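PDB 4DG8: PA1221 from Pseudomonas aeruginosa, which belongs to the ANL superfamily of AMP-binding enzymes, carries a phosphopantetheine attachment domain and has adenosine monophosphate bound in this model. Local coordinates for residues F207-P212 and C232-L237. Residues are numbered along the deposited sequence; the frame is centred on the assembly and turned at random.
Sequences FLVNSP and CVLNDL
Val209 O takes the N-H of Asn235, the residue just past the end of strand 231-234. Strands 206-209 and 231-234 are the parallel pair of a beta-alpha-beta unit. Helix 217-226 is the crossover. Strand 231-234 is inner and also pairs with strand 44-48. Val233 N gives its hydrogen to Phe207 O (2.8 Å), and Val233 O takes that of Val209 N (2.9 Å). The last backbone bond runs from Asn235 N to Val209 O, 2.9 Å.

Asn235 can be followed outward. Its CB lies 3.6 Å from Val209 O, beside the rung made by its own backbone. CG stands anti to the backbone N (chi1 170°), which carries the amide past the strand end and alongside that of Asn210. ND2 donates to Asn210 OD1 at 3.2 Å, and the acceptor lies almost in the Asn235 amide plane. The two amide planes are 29° apart. ND2 also bonds to Gly238 O. These two bonds, with one to OD1, should fix the rotation of the amide just where the strands give way to loops. Helix 242-250 touches the same side chain through Val244 and Leu248.

Val209, Cys232 and Leu234 share one sheet face. Val209 and Cys232 meet helix 217-226 there, while Leu234 packs on Ile46. Val209 and Leu234 lie side by side, with Val209 CB 3.8 Å from Leu234 CD2. Val209 CG2, beside its own backbone N, reaches back to Cys232 CB, also at 3.8 Å. At the far end, Asn235 OD1 accepts from Leu237 N at 3.0 Å, closing an Asx turn.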
loop_
_atom_site.group_PDB
_atom_site.type_symbol
_atom_site.label_atom_id
_atom_site.label_comp_id
_atom_site.label_asym_id
_atom_site.label_seq_id
_atom_site.Cartn_x
_atom_site.Cartn_y
_atom_site.Cartn_z
ATOM N N PHE A 207 -7.007 3.232 14.763
ATOM C CA PHE A 207 -6.963 2.696 13.412
ATOM C C PHE A 207 -6.896 1.193 13.425
ATOM O O PHE A 207 -6.088 0.611 14.140
ATOM C CB PHE A 207 -5.759 3.240 12.635
ATOM C CG PHE A 207 -6.078 4.424 11.810
ATOM C CD1 PHE A 207 -5.986 5.703 12.346
ATOM C CD2 PHE A 207 -6.516 4.271 10.507
ATOM C CE1 PHE A 207 -6.308 6.803 11.584
ATOM C CE2 PHE A 207 -6.834 5.379 9.735
ATOM C CZ PHE A 207 -6.727 6.635 10.268
ATOM N N LEU A 208 -7.765 0.573 12.637
ATOM C CA LEU A 208 -7.640 -0.825 12.333
ATOM C C LEU A 208 -6.324 -1.003 11.580
ATOM O O LEU A 208 -6.084 -0.338 10.575
ATOM C CB LEU A 208 -8.804 -1.261 11.451
ATOM C CG LEU A 208 -8.668 -2.677 10.893
ATOM C CD1 LEU A 208 -8.687 -3.667 12.033
ATOM C CD2 LEU A 208 -9.783 -2.982 9.906
ATOM N N VAL A 209 -5.464 -1.870 12.090
ATOM C CA VAL A 209 -4.253 -2.246 11.383
ATOM C C VAL A 209 -4.444 -3.646 10.831
ATOM O O VAL A 209 -4.478 -4.629 11.572
ATOM C CB VAL A 209 -3.013 -2.200 12.289
ATOM C CG1 VAL A 209 -1.775 -2.809 11.561
ATOM C CG2 VAL A 209 -2.755 -0.784 12.750
ATOM N N ASN A 210 -4.586 -3.696 9.513
ATOM C CA ASN A 210 -4.996 -4.871 8.768
ATOM C C ASN A 210 -4.128 -5.154 7.510
ATOM O O ASN A 210 -3.735 -6.289 7.246
ATOM C CB ASN A 210 -6.504 -4.811 8.475
ATOM C CG ASN A 210 -6.973 -5.977 7.630
ATOM O OD1 ASN A 210 -6.913 -7.132 8.055
ATOM N ND2 ASN A 210 -7.431 -5.679 6.420
ATOM N N SER A 211 -3.975 -4.139 6.665
ATOM C CA SER A 211 -3.143 -4.210 5.460
ATOM C C SER A 211 -1.704 -4.625 5.746
ATOM O O SER A 211 -1.038 -4.007 6.555
ATOM C CB SER A 211 -3.143 -2.855 4.740
ATOM O OG SER A 211 -4.462 -2.403 4.514
ATOM N N PRO A 212 -1.215 -5.686 5.078
ATOM C CA PRO A 212 0.176 -6.096 5.331
ATOM C C PRO A 212 1.157 -5.012 4.910
ATOM O O PRO A 212 0.805 -4.159 4.080
ATOM C CB PRO A 212 0.338 -7.349 4.460
ATOM C CG PRO A 212 -1.057 -7.901 4.355
ATOM C CD PRO A 212 -1.942 -6.678 4.266
ATOM N N CYS A 232 -2.964 1.874 17.423
ATOM C CA CYS A 232 -2.963 0.859 16.399
ATOM C C CYS A 232 -3.721 -0.323 16.975
ATOM O O CYS A 232 -3.244 -0.997 17.891
ATOM C CB CYS A 232 -1.520 0.435 16.097
ATOM S SG CYS A 232 -0.605 1.693 15.220
ATOM N N VAL A 233 -4.880 -0.605 16.393
ATOM C CA VAL A 233 -5.678 -1.737 16.819
ATOM C C VAL A 233 -5.381 -2.844 15.826
ATOM O O VAL A 233 -5.930 -2.870 14.719
ATOM C CB VAL A 233 -7.174 -1.388 16.728
ATOM C CG1 VAL A 233 -8.019 -2.529 17.254
ATOM C CG2 VAL A 233 -7.461 -0.102 17.522
ATOM N N LEU A 234 -4.570 -3.804 16.259
ATOM C CA LEU A 234 -3.982 -4.763 15.333
ATOM C C LEU A 234 -4.980 -5.857 15.084
ATOM O O LEU A 234 -5.578 -6.371 16.033
ATOM C CB LEU A 234 -2.719 -5.389 15.933
ATOM C CG LEU A 234 -1.607 -4.476 16.451
ATOM C CD1 LEU A 234 -0.412 -5.332 16.919
ATOM C CD2 LEU A 234 -1.177 -3.473 15.393
ATOM N N ASN A 235 -5.133 -6.278 13.834
ATOM C CA ASN A 235 -5.955 -7.439 13.624
ATOM C C ASN A 235 -5.051 -8.649 13.730
ATOM O O ASN A 235 -4.407 -9.058 12.759
ATOM C CB ASN A 235 -6.580 -7.424 12.221
ATOM C CG ASN A 235 -7.257 -8.760 11.872
ATOM O OD1 ASN A 235 -7.611 -9.528 12.762
ATOM N ND2 ASN A 235 -7.422 -9.038 10.581
ATOM N N ASP A 236 -5.059 -9.234 14.925
ATOM C CA ASP A 236 -4.472 -10.541 15.224
ATOM C C ASP A 236 -5.542 -11.622 15.365
ATOM O O ASP A 236 -5.296 -12.671 15.960
ATOM C CB ASP A 236 -3.535 -10.490 16.439
ATOM C CG ASP A 236 -4.152 -9.771 17.616
ATOM O OD1 ASP A 236 -5.395 -9.571 17.603
ATOM O OD2 ASP A 236 -3.395 -9.424 18.547
ATOM N N LEU A 237 -6.769 -11.295 14.974
ATOM C CA LEU A 237 -7.885 -12.234 15.098
ATOM C C LEU A 237 -8.001 -13.254 13.958
ATOM O O LEU A 237 -8.258 -14.430 14.189
ATOM C CB LEU A 237 -9.198 -11.471 15.270
ATOM C CG LEU A 237 -9.272 -10.713 16.593
ATOM C CD1 LEU A 237 -10.616 -10.027 16.748
ATOM C CD2 LEU A 237 -9.038 -11.674 17.750
#